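Local coordinates for protein NRPS (Penicillium fellutanum, PDB 6NKI) that is part of a nonribosomal peptide synthetase, folded as an NADP-binding Rossmann domain of the male sterility protein family and holding NADPH in this model, at residues D247-V252 / N269-A274; V276-S281 / I313-N318; S320-A325 / Q397-N402. One frame throughout, in Å; residues are numbered along the deposited sequence.

Contact 1: D247-V252 / N269-A274; sequences DLLWRV and NWLFVA. With NDP (NADPH dihydro-nicotinamide-adenine-dinucleotide phosphate), chain B.
Leu249 points from the first turn of helix 248-259 toward strand 270-275 and meets Leu271 and Val273. The strand residues are two apart, so both side chains lie on the side of the strand that looks at the helix. The two methyls of Leu249 divide the work. CD1 meets CD2 of Leu271 at 4.1 Å, and these two side chains cross obliquely. CD2 reaches CG2 of Val273 at 4.2 Å, here at about a right angle. The leucine extends away from its own backbone N (chi1 -169°), which carries both methyls out to the strand. Its CD2 also sits 4.0 Å above the plane of the Trp250 ring, offset toward the rim. No hydrogen bond joins the two segments. The contact is wholly apolar and buried. Ile235 of strand 233-235 touches Leu249 and Val273 from the side of the neighbouring strand, and Phe322 of helix 319-330 touches Leu249 and Leu271. Asp247, the residue before the helix, is its N-cap. It belongs to the NADPH pocket and lies beside the carboxamide end of the ligand, but the modelled approach there is too short for its detail to be trusted. This is a helix packed on a small mixed sheet, with the helix start at the nicotinamide end of the NADPH pocket in an NADP-binding Rossmann protein.

Contact 2: V276-S281 / I313-N318; sequences VDWVAS and IGDGLN
A chi1 of -69° turns CG1 of Val279 opposite its carbonyl carbon, and a chi1 of -48° leaves CG2 of Ile313 opposite its backbone N; these two methyls meet. Val279 CG1 and Ile313 CG2 are 3.9 Å apart, and the two side chains approach at a slant. The second pair is looser. Trp278 CE3 lies 4.4 Å from Asp315 OD2, near enough to pack but with no hydrogen bond. That OD2 is hydrogen-bonded to Ser390 OG of the second subunit. Pro388 of the second subunit packs on Asp315 as well. Within the helix, Asp277 OD1 sits 3.4 Å above the plane of the Trp278 ring, offset toward the rim. Ala274 of strand 270-275 touches both Val279 and Asp315. The contact joins helix 276-288 to the turn between strands 310-312 and 316-318. Strand 310-312 is an outermost strand of the parallel sheet, so the helix packs beside the margin of the Rossmann fold, close to the subunit interface.

Contact 3: S320-A325 / Q397-N402; sequences SDFWKA and QAVVRN
Phe322 brings its ring to Val399, with CE1 3.6 Å from CG2 of the valine and CD1 of the same ring 3.9 Å from that methyl. The motif is a pair of packed helices, 319-330 and 389-410; over these short segments their axes run 34° apart in the same general direction and approach to 9.0 Å. The side chains of Phe322 and Val399 cross at about a right angle. The Phe322 ring also meets its neighbour within the helix: its CE2 lies 3.7 Å above the plane of the Trp323 ring, over the ring centre. Trp323 points away from the helix of Val399, and its ring stacks with Tyr262. The CB bond of Phe322 is not aimed at the other helix, but the end of the ring still comes nearer to it. CG is opposite the backbone N (chi1 165°), and the ring extends from there to Val399. Val253 of helix 248-259 touches the same phenylalanine, and Trp250 of that helix touches Val399, so a third helix closes over the pair. Alongside, Asp321 OD2 forms a salt bridge with Arg396 NH1 between the two helices. Ala325 faces the other helix directly and sits against both valines. It has a small side chain, consistent with the close backbones here; its CA is 5.1 Å from CA of Val400. Val399 turns CG1 toward it, placed between its own backbone N and carbonyl carbon (chi1 63°). Ala325 CB meets Val399 CG1 at 3.4 Å and Val400 CG2 at 3.5 Å.

The three contacts touch one another. Contacts 1 and 2 have centres about 12 Å apart and share the small mixed sheet: Leu271 N and Leu317 O, 2.8 Å apart, probably form a hydrogen bond between strands 270-275 and 316-318. Contacts 1 and 3, with centres about 11 Å apart, meet where Trp250 CH2 packs on Asn402 CB at 3.5 Å. Contact 2 runs directly into contact 3, since helix 319-330 follows strand 316-318; their centres are about 14 Å apart, and Leu317 CD1 lies 4.0 Å from Phe322 CA. NADPH is next to contact 1, through Asp247. The Val279 side chain of contact 2 is about 8 Å from the ligand, and the Phe322 side chain of contact 3 about 10 Å.

Contact 1: D247-V252 / N269-A274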
loop_
_atom_site.group_PDB
_atom_site.type_symbol
_atom_site.label_atom_id
_atom_site.label_comp_id
_atom_site.label_asym_id
_atom_site.label_seq_id
_atom_site.Cartn_x
_atom_site.Cartn_y
_atom_site.Cartn_z
ATOM N N ASP A 247 7.397 7.529 19.809
ATOM C CA ASP A 247 6.582 8.261 18.804
ATOM C C ASP A 247 5.380 8.916 19.493
ATOM O O ASP A 247 4.637 8.216 20.185
ATOM C CB ASP A 247 6.142 7.325 17.675
ATOM C CG ASP A 247 5.325 8.009 16.596
ATOM O OD1 ASP A 247 5.877 8.886 15.909
ATOM O OD2 ASP A 247 4.151 7.660 16.457
ATOM N N LEU A 248 5.200 10.220 19.310
ATOM C CA LEU A 248 4.026 10.861 19.894
ATOM C C LEU A 248 2.803 9.959 19.828
ATOM O O LEU A 248 2.094 9.773 20.823
ATOM C CB LEU A 248 3.738 12.169 19.177
ATOM C CG LEU A 248 2.401 12.783 19.565
ATOM C CD1 LEU A 248 2.299 13.054 21.063
ATOM C CD2 LEU A 248 2.183 14.056 18.771
ATOM N N LEU A 249 2.562 9.373 18.658
ATOM C CA LEU A 249 1.359 8.584 18.428
ATOM C C LEU A 249 1.247 7.459 19.451
ATOM O O LEU A 249 0.269 7.375 20.201
ATOM C CB LEU A 249 1.386 8.027 16.994
ATOM C CG LEU A 249 0.108 7.386 16.481
ATOM C CD1 LEU A 249 -0.965 8.455 16.301
ATOM C CD2 LEU A 249 0.347 6.594 15.195
ATOM N N TRP A 250 2.271 6.603 19.516
ATOM C CA TRP A 250 2.181 5.416 20.352
ATOM C C TRP A 250 2.297 5.737 21.835
ATOM O O TRP A 250 1.870 4.931 22.669
ATOM C CB TRP A 250 3.246 4.405 19.958
ATOM C CG TRP A 250 3.083 3.991 18.570
ATOM C CD1 TRP A 250 3.957 4.193 17.542
ATOM C CD2 TRP A 250 1.920 3.396 17.998
ATOM N NE1 TRP A 250 3.438 3.700 16.374
ATOM C CE2 TRP A 250 2.182 3.214 16.621
ATOM C CE3 TRP A 250 0.692 2.975 18.519
ATOM C CZ2 TRP A 250 1.268 2.645 15.764
ATOM C CZ3 TRP A 250 -0.210 2.409 17.668
ATOM C CH2 TRP A 250 0.083 2.239 16.297
ATOM N N ARG A 251 2.914 6.875 22.176
ATOM C CA ARG A 251 2.960 7.312 23.564
ATOM C C ARG A 251 1.561 7.680 24.064
ATOM O O ARG A 251 1.217 7.414 25.218
ATOM C CB ARG A 251 3.929 8.492 23.702
ATOM C CG ARG A 251 5.446 8.157 23.695
ATOM C CD ARG A 251 6.283 9.461 23.617
ATOM N NE ARG A 251 7.730 9.228 23.606
ATOM C CZ ARG A 251 8.556 9.431 24.632
ATOM N NH1 ARG A 251 9.848 9.173 24.489
ATOM N NH2 ARG A 251 8.118 9.938 25.782
ATOM N N VAL A 252 0.735 8.269 23.190
ATOM C CA VAL A 252 -0.666 8.544 23.518
ATOM C C VAL A 252 -1.479 7.252 23.537
ATOM O O VAL A 252 -2.400 7.091 24.341
ATOM C CB VAL A 252 -1.256 9.560 22.523
ATOM C CG1 VAL A 252 -2.745 9.752 22.755
ATOM C CG2 VAL A 252 -0.533 10.874 22.640
ATOM N N ASN A 269 -12.261 14.043 12.904
ATOM C CA ASN A 269 -11.012 14.648 12.471
ATOM C C ASN A 269 -10.155 13.649 11.712
ATOM O O ASN A 269 -10.337 12.431 11.784
ATOM C CB ASN A 269 -10.165 15.179 13.638
ATOM C CG ASN A 269 -10.678 16.478 14.211
ATOM O OD1 ASN A 269 -11.412 17.227 13.562
ATOM N ND2 ASN A 269 -10.194 16.809 15.394
ATOM N N TRP A 270 -9.162 14.192 11.016
ATOM C CA TRP A 270 -8.265 13.423 10.167
ATOM C C TRP A 270 -6.880 13.314 10.803
ATOM O O TRP A 270 -6.343 14.301 11.320
ATOM C CB TRP A 270 -8.144 14.063 8.782
ATOM C CG TRP A 270 -7.310 13.230 7.925
ATOM C CD1 TRP A 270 -5.963 13.324 7.755
ATOM C CD2 TRP A 270 -7.743 12.154 7.112
ATOM N NE1 TRP A 270 -5.524 12.358 6.897
ATOM C CE2 TRP A 270 -6.602 11.629 6.477
ATOM C CE3 TRP A 270 -8.990 11.575 6.854
ATOM C CZ2 TRP A 270 -6.671 10.560 5.596
ATOM C CZ3 TRP A 270 -9.054 10.508 5.978
ATOM C CH2 TRP A 270 -7.901 10.011 5.367
ATOM N N LEU A 271 -6.304 12.115 10.730
ATOM C CA LEU A 271 -4.998 11.781 11.291
ATOM C C LEU A 271 -4.042 11.391 10.158
ATOM O O LEU A 271 -4.301 10.427 9.426
ATOM C CB LEU A 271 -5.121 10.620 12.283
ATOM C CG LEU A 271 -3.886 10.159 13.066
ATOM C CD1 LEU A 271 -3.558 11.187 14.148
ATOM C CD2 LEU A 271 -4.022 8.749 13.653
ATOM N N PHE A 272 -2.920 12.108 10.041
ATOM C CA PHE A 272 -1.940 11.828 8.988
ATOM C C PHE A 272 -0.975 10.749 9.457
ATOM O O PHE A 272 -0.018 11.032 10.180
ATOM C CB PHE A 272 -1.181 13.089 8.585
ATOM C CG PHE A 272 -2.027 14.117 7.873
ATOM C CD1 PHE A 272 -2.387 13.936 6.534
ATOM C CD2 PHE A 272 -2.420 15.287 8.524
ATOM C CE1 PHE A 272 -3.151 14.872 5.877
ATOM C CE2 PHE A 272 -3.182 16.234 7.860
ATOM C CZ PHE A 272 -3.553 16.014 6.531
ATOM N N VAL A 273 -1.180 9.522 8.996
ATOM C CA VAL A 273 -0.291 8.415 9.324
ATOM C C VAL A 273 -0.148 7.484 8.105
ATOM O O VAL A 273 -1.084 7.307 7.312
ATOM C CB VAL A 273 -0.808 7.694 10.600
ATOM C CG1 VAL A 273 -2.188 7.145 10.368
ATOM C CG2 VAL A 273 0.093 6.568 11.016
ATOM N N ALA A 274 1.043 6.894 7.968
ATOM C CA ALA A 274 1.413 6.114 6.792
ATOM C C ALA A 274 2.418 5.040 7.177
ATOM O O ALA A 274 3.182 5.194 8.130
ATOM C CB ALA A 274 1.999 6.981 5.673
HETATM P PA NDP B . 14.919 10.439 16.220
HETATM O O1A NDP B . 14.305 11.724 16.695
HETATM O O2A NDP B . 16.025 9.810 17.026
HETATM O O5B NDP B . 15.358 10.475 14.594
HETATM C C5B NDP B . 16.015 11.667 14.344
HETATM C C4B NDP B . 17.296 11.382 13.556
HETATM O O4B NDP B . 18.096 12.596 13.556
HETATM C C3B NDP B . 18.076 10.243 14.192
HETATM O O3B NDP B . 18.685 9.508 13.184
HETATM C C2B NDP B . 19.211 10.953 15.014
HETATM O O2B NDP B . 20.375 10.252 15.103
HETATM C C1B NDP B . 19.388 12.266 14.108
HETATM N N9A NDP B . 19.909 13.443 14.892
HETATM C C8A NDP B . 19.300 14.145 15.958
HETATM N N7A NDP B . 20.061 15.164 16.434
HETATM C C5A NDP B . 21.226 15.115 15.636
HETATM C C6A NDP B . 22.403 15.895 15.620
HETATM N N6A NDP B . 22.578 16.939 16.505
HETATM N N1A NDP B . 23.412 15.643 14.733
HETATM C C2A NDP B . 23.188 14.592 13.883
HETATM N N3A NDP B . 22.143 13.773 13.766
HETATM C C4A NDP B . 21.145 14.054 14.676
HETATM O O3 NDP B . 13.660 9.325 16.234
HETATM P PN NDP B . 12.277 9.996 15.735
HETATM O O1N NDP B . 11.264 8.939 15.528
HETATM O O2N NDP B . 11.946 11.241 16.532
HETATM O O5D NDP B . 12.423 10.704 14.032
HETATM C C5D NDP B . 12.833 9.757 13.041
HETATM C C4D NDP B . 12.076 9.971 11.640
HETATM O O4D NDP B . 10.670 9.714 11.773
HETATM C C3D NDP B . 12.206 11.429 11.110
HETATM O O3D NDP B . 12.841 11.404 9.846
HETATM C C2D NDP B . 10.764 11.995 10.974
HETATM O O2D NDP B . 10.491 12.542 9.696
HETATM C C1D NDP B . 9.899 10.771 11.118
HETATM N N1N NDP B . 8.668 10.941 12.027
HETATM C C2N NDP B . 8.252 9.790 12.625
HETATM C C3N NDP B . 7.220 9.748 13.481
HETATM C C7N NDP B . 6.950 8.391 13.893
HETATM O O7N NDP B . 7.787 7.540 14.177
HETATM N N7N NDP B . 5.640 8.043 13.815
HETATM C C4N NDP B . 6.424 10.993 13.903
HETATM C C5N NDP B . 6.831 12.193 13.096
HETATM C C6N NDP B . 7.882 12.155 12.223
HETATM P P2B NDP B . 20.639 9.403 16.753
HETATM O O1X NDP B . 21.879 8.630 16.427
HETATM O O2X NDP B . 20.780 10.574 17.732
HETATM O O3X NDP B . 19.347 8.648 16.777
#

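Contact 2: V276-S281 / I313-N318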
loop_
_atom_site.group_PDB
_atom_site.type_symbol
_atom_site.label_atom_id
_atom_site.label_comp_id
_atom_site.label_asym_id
_atom_site.label_seq_id
_atom_site.Cartn_x
_atom_site.Cartn_y
_atom_site.Cartn_z
ATOM N N VAL A 276 5.774 3.199 6.901
ATOM C CA VAL A 276 7.136 3.727 6.625
ATOM C C VAL A 276 7.655 3.251 5.275
ATOM O O VAL A 276 8.132 4.091 4.526
ATOM C CB VAL A 276 8.102 3.375 7.766
ATOM C CG1 VAL A 276 7.830 4.228 8.982
ATOM C CG2 VAL A 276 8.043 1.906 8.123
ATOM N N ASP A 277 7.453 1.984 4.932
ATOM C CA ASP A 277 7.998 1.461 3.653
ATOM C C ASP A 277 7.403 2.212 2.462
ATOM O O ASP A 277 8.126 2.424 1.501
ATOM C CB ASP A 277 7.939 -0.065 3.566
ATOM C CG ASP A 277 6.544 -0.657 3.639
ATOM O OD1 ASP A 277 5.590 0.096 3.836
ATOM O OD2 ASP A 277 6.434 -1.873 3.497
ATOM N N TRP A 278 6.125 2.557 2.505
ATOM C CA TRP A 278 5.524 3.274 1.356
ATOM C C TRP A 278 6.194 4.633 1.156
ATOM O O TRP A 278 6.455 4.967 0.008
ATOM C CB TRP A 278 4.004 3.406 1.503
ATOM C CG TRP A 278 3.288 2.111 1.730
ATOM C CD1 TRP A 278 3.582 0.903 1.171
ATOM C CD2 TRP A 278 2.143 1.892 2.572
ATOM N NE1 TRP A 278 2.712 -0.053 1.617
ATOM C CE2 TRP A 278 1.816 0.524 2.477
ATOM C CE3 TRP A 278 1.364 2.708 3.400
ATOM C CZ2 TRP A 278 0.752 -0.038 3.185
ATOM C CZ3 TRP A 278 0.307 2.152 4.087
ATOM C CH2 TRP A 278 0.008 0.796 3.985
ATOM N N VAL A 279 6.497 5.367 2.229
ATOM C CA VAL A 279 7.056 6.693 2.050
ATOM C C VAL A 279 8.550 6.580 1.761
ATOM O O VAL A 279 9.091 7.307 0.919
ATOM C CB VAL A 279 6.742 7.543 3.291
ATOM C CG1 VAL A 279 5.259 7.839 3.367
ATOM C CG2 VAL A 279 7.118 6.789 4.520
ATOM N N ALA A 280 9.207 5.624 2.412
ATOM C CA ALA A 280 10.549 5.220 2.044
ATOM C C ALA A 280 10.645 4.934 0.550
ATOM O O ALA A 280 11.464 5.534 -0.157
ATOM C CB ALA A 280 10.947 3.987 2.859
ATOM N N SER A 281 9.832 3.981 0.065
ATOM C CA SER A 281 9.807 3.622 -1.351
ATOM C C SER A 281 9.602 4.859 -2.213
ATOM O O SER A 281 10.269 5.046 -3.243
ATOM C CB SER A 281 8.690 2.591 -1.623
ATOM O OG SER A 281 8.606 2.171 -2.999
ATOM N N ILE A 313 2.124 13.850 1.901
ATOM C CA ILE A 313 1.596 12.529 2.199
ATOM C C ILE A 313 0.292 12.725 2.968
ATOM O O ILE A 313 0.281 12.826 4.203
ATOM C CB ILE A 313 2.600 11.711 3.006
ATOM C CG1 ILE A 313 3.966 11.799 2.355
ATOM C CG2 ILE A 313 2.171 10.237 3.049
ATOM C CD1 ILE A 313 4.009 11.140 1.024
ATOM N N GLY A 314 -0.824 12.799 2.247
ATOM C CA GLY A 314 -2.135 12.853 2.872
ATOM C C GLY A 314 -2.614 11.564 3.521
ATOM O O GLY A 314 -3.712 11.571 4.085
ATOM N N ASP A 315 -1.819 10.481 3.486
ATOM C CA ASP A 315 -2.290 9.172 3.939
ATOM C C ASP A 315 -2.790 9.213 5.388
ATOM O O ASP A 315 -2.176 9.826 6.266
ATOM C CB ASP A 315 -1.188 8.094 3.840
ATOM C CG ASP A 315 -0.784 7.729 2.394
ATOM O OD1 ASP A 315 -1.377 8.268 1.431
ATOM O OD2 ASP A 315 0.044 6.783 2.251
ATOM N N GLY A 316 -3.894 8.524 5.650
ATOM C CA GLY A 316 -4.298 8.440 7.050
ATOM C C GLY A 316 -5.743 7.987 7.224
ATOM O O GLY A 316 -6.315 7.334 6.353
ATOM N N LEU A 317 -6.312 8.374 8.367
ATOM C CA LEU A 317 -7.531 7.779 8.893
ATOM C C LEU A 317 -8.396 8.832 9.571
ATOM O O LEU A 317 -7.900 9.855 10.051
ATOM C CB LEU A 317 -7.200 6.696 9.918
ATOM C CG LEU A 317 -6.479 5.436 9.463
ATOM C CD1 LEU A 317 -5.975 4.633 10.662
ATOM C CD2 LEU A 317 -7.399 4.572 8.588
ATOM N N ASN A 318 -9.700 8.564 9.621
ATOM C CA ASN A 318 -10.537 9.235 10.604
ATOM C C ASN A 318 -10.098 8.799 11.994
ATOM O O ASN A 318 -9.676 7.659 12.205
ATOM C CB ASN A 318 -12.013 8.890 10.395
ATOM C CG ASN A 318 -12.575 9.487 9.121
ATOM O OD1 ASN A 318 -12.332 10.657 8.809
ATOM N ND2 ASN A 318 -13.311 8.678 8.362
#

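Contact 3: S320-A325 / Q397-N402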
loop_
_atom_site.group_PDB
_atom_site.type_symbol
_atom_site.label_atom_id
_atom_site.label_comp_id
_atom_site.label_asym_id
_atom_site.label_seq_id
_atom_site.Cartn_x
_atom_site.Cartn_y
_atom_site.Cartn_z
ATOM N N SER A 320 -12.043 8.235 14.535
ATOM C CA SER A 320 -12.895 7.116 14.929
ATOM C C SER A 320 -12.408 5.809 14.313
ATOM O O SER A 320 -12.379 4.767 14.983
ATOM C CB SER A 320 -14.346 7.372 14.531
ATOM O OG SER A 320 -14.517 7.316 13.132
ATOM N N ASP A 321 -12.006 5.843 13.042
ATOM C CA ASP A 321 -11.501 4.638 12.402
ATOM C C ASP A 321 -10.191 4.194 13.046
ATOM O O ASP A 321 -9.948 2.993 13.233
ATOM C CB ASP A 321 -11.328 4.916 10.905
ATOM C CG ASP A 321 -11.223 3.650 10.067
ATOM O OD1 ASP A 321 -11.271 2.522 10.617
ATOM O OD2 ASP A 321 -11.105 3.796 8.834
ATOM N N PHE A 322 -9.336 5.161 13.395
ATOM C CA PHE A 322 -8.069 4.854 14.057
ATOM C C PHE A 322 -8.297 4.123 15.386
ATOM O O PHE A 322 -7.783 3.016 15.600
ATOM C CB PHE A 322 -7.254 6.155 14.234
ATOM C CG PHE A 322 -6.100 6.034 15.214
ATOM C CD1 PHE A 322 -4.951 5.336 14.877
ATOM C CD2 PHE A 322 -6.198 6.592 16.497
ATOM C CE1 PHE A 322 -3.906 5.201 15.783
ATOM C CE2 PHE A 322 -5.175 6.449 17.408
ATOM C CZ PHE A 322 -4.010 5.752 17.035
ATOM N N TRP A 323 -9.101 4.704 16.280
ATOM C CA TRP A 323 -9.264 4.087 17.595
ATOM C C TRP A 323 -9.982 2.740 17.543
ATOM O O TRP A 323 -9.650 1.848 18.334
ATOM C CB TRP A 323 -10.006 5.005 18.550
ATOM C CG TRP A 323 -9.224 6.166 19.032
ATOM C CD1 TRP A 323 -9.415 7.475 18.713
ATOM C CD2 TRP A 323 -8.096 6.122 19.898
ATOM N NE1 TRP A 323 -8.496 8.261 19.365
ATOM C CE2 TRP A 323 -7.671 7.449 20.097
ATOM C CE3 TRP A 323 -7.410 5.091 20.540
ATOM C CZ2 TRP A 323 -6.607 7.768 20.922
ATOM C CZ3 TRP A 323 -6.344 5.413 21.350
ATOM C CH2 TRP A 323 -5.954 6.734 21.530
ATOM N N LYS A 324 -10.958 2.553 16.641
ATOM C CA LYS A 324 -11.576 1.236 16.630
ATOM C C LYS A 324 -10.592 0.183 16.176
ATOM O O LYS A 324 -10.787 -0.998 16.481
ATOM C CB LYS A 324 -12.867 1.193 15.799
ATOM C CG LYS A 324 -12.810 1.568 14.346
ATOM C CD LYS A 324 -14.157 1.238 13.652
ATOM C CE LYS A 324 -15.338 2.161 14.022
ATOM N NZ LYS A 324 -15.271 3.546 13.461
ATOM N N ALA A 325 -9.510 0.598 15.506
ATOM C CA ALA A 325 -8.456 -0.318 15.101
ATOM C C ALA A 325 -7.512 -0.613 16.256
ATOM O O ALA A 325 -7.106 -1.765 16.448
ATOM C CB ALA A 325 -7.706 0.264 13.906
ATOM N N GLN A 397 -4.835 -1.813 8.963
ATOM C CA GLN A 397 -4.194 -3.015 9.460
ATOM C C GLN A 397 -2.830 -2.698 10.054
ATOM O O GLN A 397 -2.352 -3.413 10.938
ATOM C CB GLN A 397 -4.054 -4.069 8.340
ATOM C CG GLN A 397 -5.331 -4.497 7.737
ATOM C CD GLN A 397 -6.275 -5.123 8.744
ATOM O OE1 GLN A 397 -7.293 -4.528 9.079
ATOM N NE2 GLN A 397 -5.951 -6.339 9.210
ATOM N N ALA A 398 -2.176 -1.640 9.594
ATOM C CA ALA A 398 -0.885 -1.320 10.194
ATOM C C ALA A 398 -1.054 -0.906 11.656
ATOM O O ALA A 398 -0.297 -1.360 12.526
ATOM C CB ALA A 398 -0.167 -0.246 9.368
ATOM N N VAL A 399 -2.080 -0.101 11.959
ATOM C CA VAL A 399 -2.350 0.231 13.357
ATOM C C VAL A 399 -2.842 -0.980 14.126
ATOM O O VAL A 399 -2.360 -1.244 15.236
ATOM C CB VAL A 399 -3.297 1.435 13.500
ATOM C CG1 VAL A 399 -4.616 1.165 12.933
ATOM C CG2 VAL A 399 -3.507 1.710 14.979
ATOM N N VAL A 400 -3.752 -1.776 13.537
ATOM C CA VAL A 400 -4.215 -2.969 14.236
ATOM C C VAL A 400 -3.036 -3.848 14.612
ATOM O O VAL A 400 -2.958 -4.368 15.726
ATOM C CB VAL A 400 -5.254 -3.755 13.405
ATOM C CG1 VAL A 400 -5.541 -5.120 14.057
ATOM C CG2 VAL A 400 -6.577 -3.006 13.299
ATOM N N ARG A 401 -2.112 -4.051 13.684
ATOM C CA ARG A 401 -1.017 -4.965 13.988
ATOM C C ARG A 401 -0.087 -4.367 15.044
ATOM O O ARG A 401 0.571 -5.105 15.788
ATOM C CB ARG A 401 -0.220 -5.317 12.726
ATOM C CG ARG A 401 -0.974 -5.914 11.547
ATOM C CD ARG A 401 -1.667 -7.219 11.890
ATOM N NE ARG A 401 -0.763 -8.231 12.433
ATOM C CZ ARG A 401 -0.006 -9.042 11.699
ATOM N NH1 ARG A 401 -0.026 -8.956 10.373
ATOM N NH2 ARG A 401 0.776 -9.934 12.297
ATOM N N ASN A 402 -0.022 -3.038 15.128
ATOM C CA ASN A 402 0.841 -2.411 16.119
ATOM C C ASN A 402 0.187 -2.420 17.504
ATOM O O ASN A 402 0.836 -2.745 18.507
ATOM C CB ASN A 402 1.195 -0.980 15.678
ATOM C CG ASN A 402 2.163 -0.935 14.466
ATOM O OD1 ASN A 402 3.140 -1.678 14.408
ATOM N ND2 ASN A 402 1.879 -0.057 13.510
#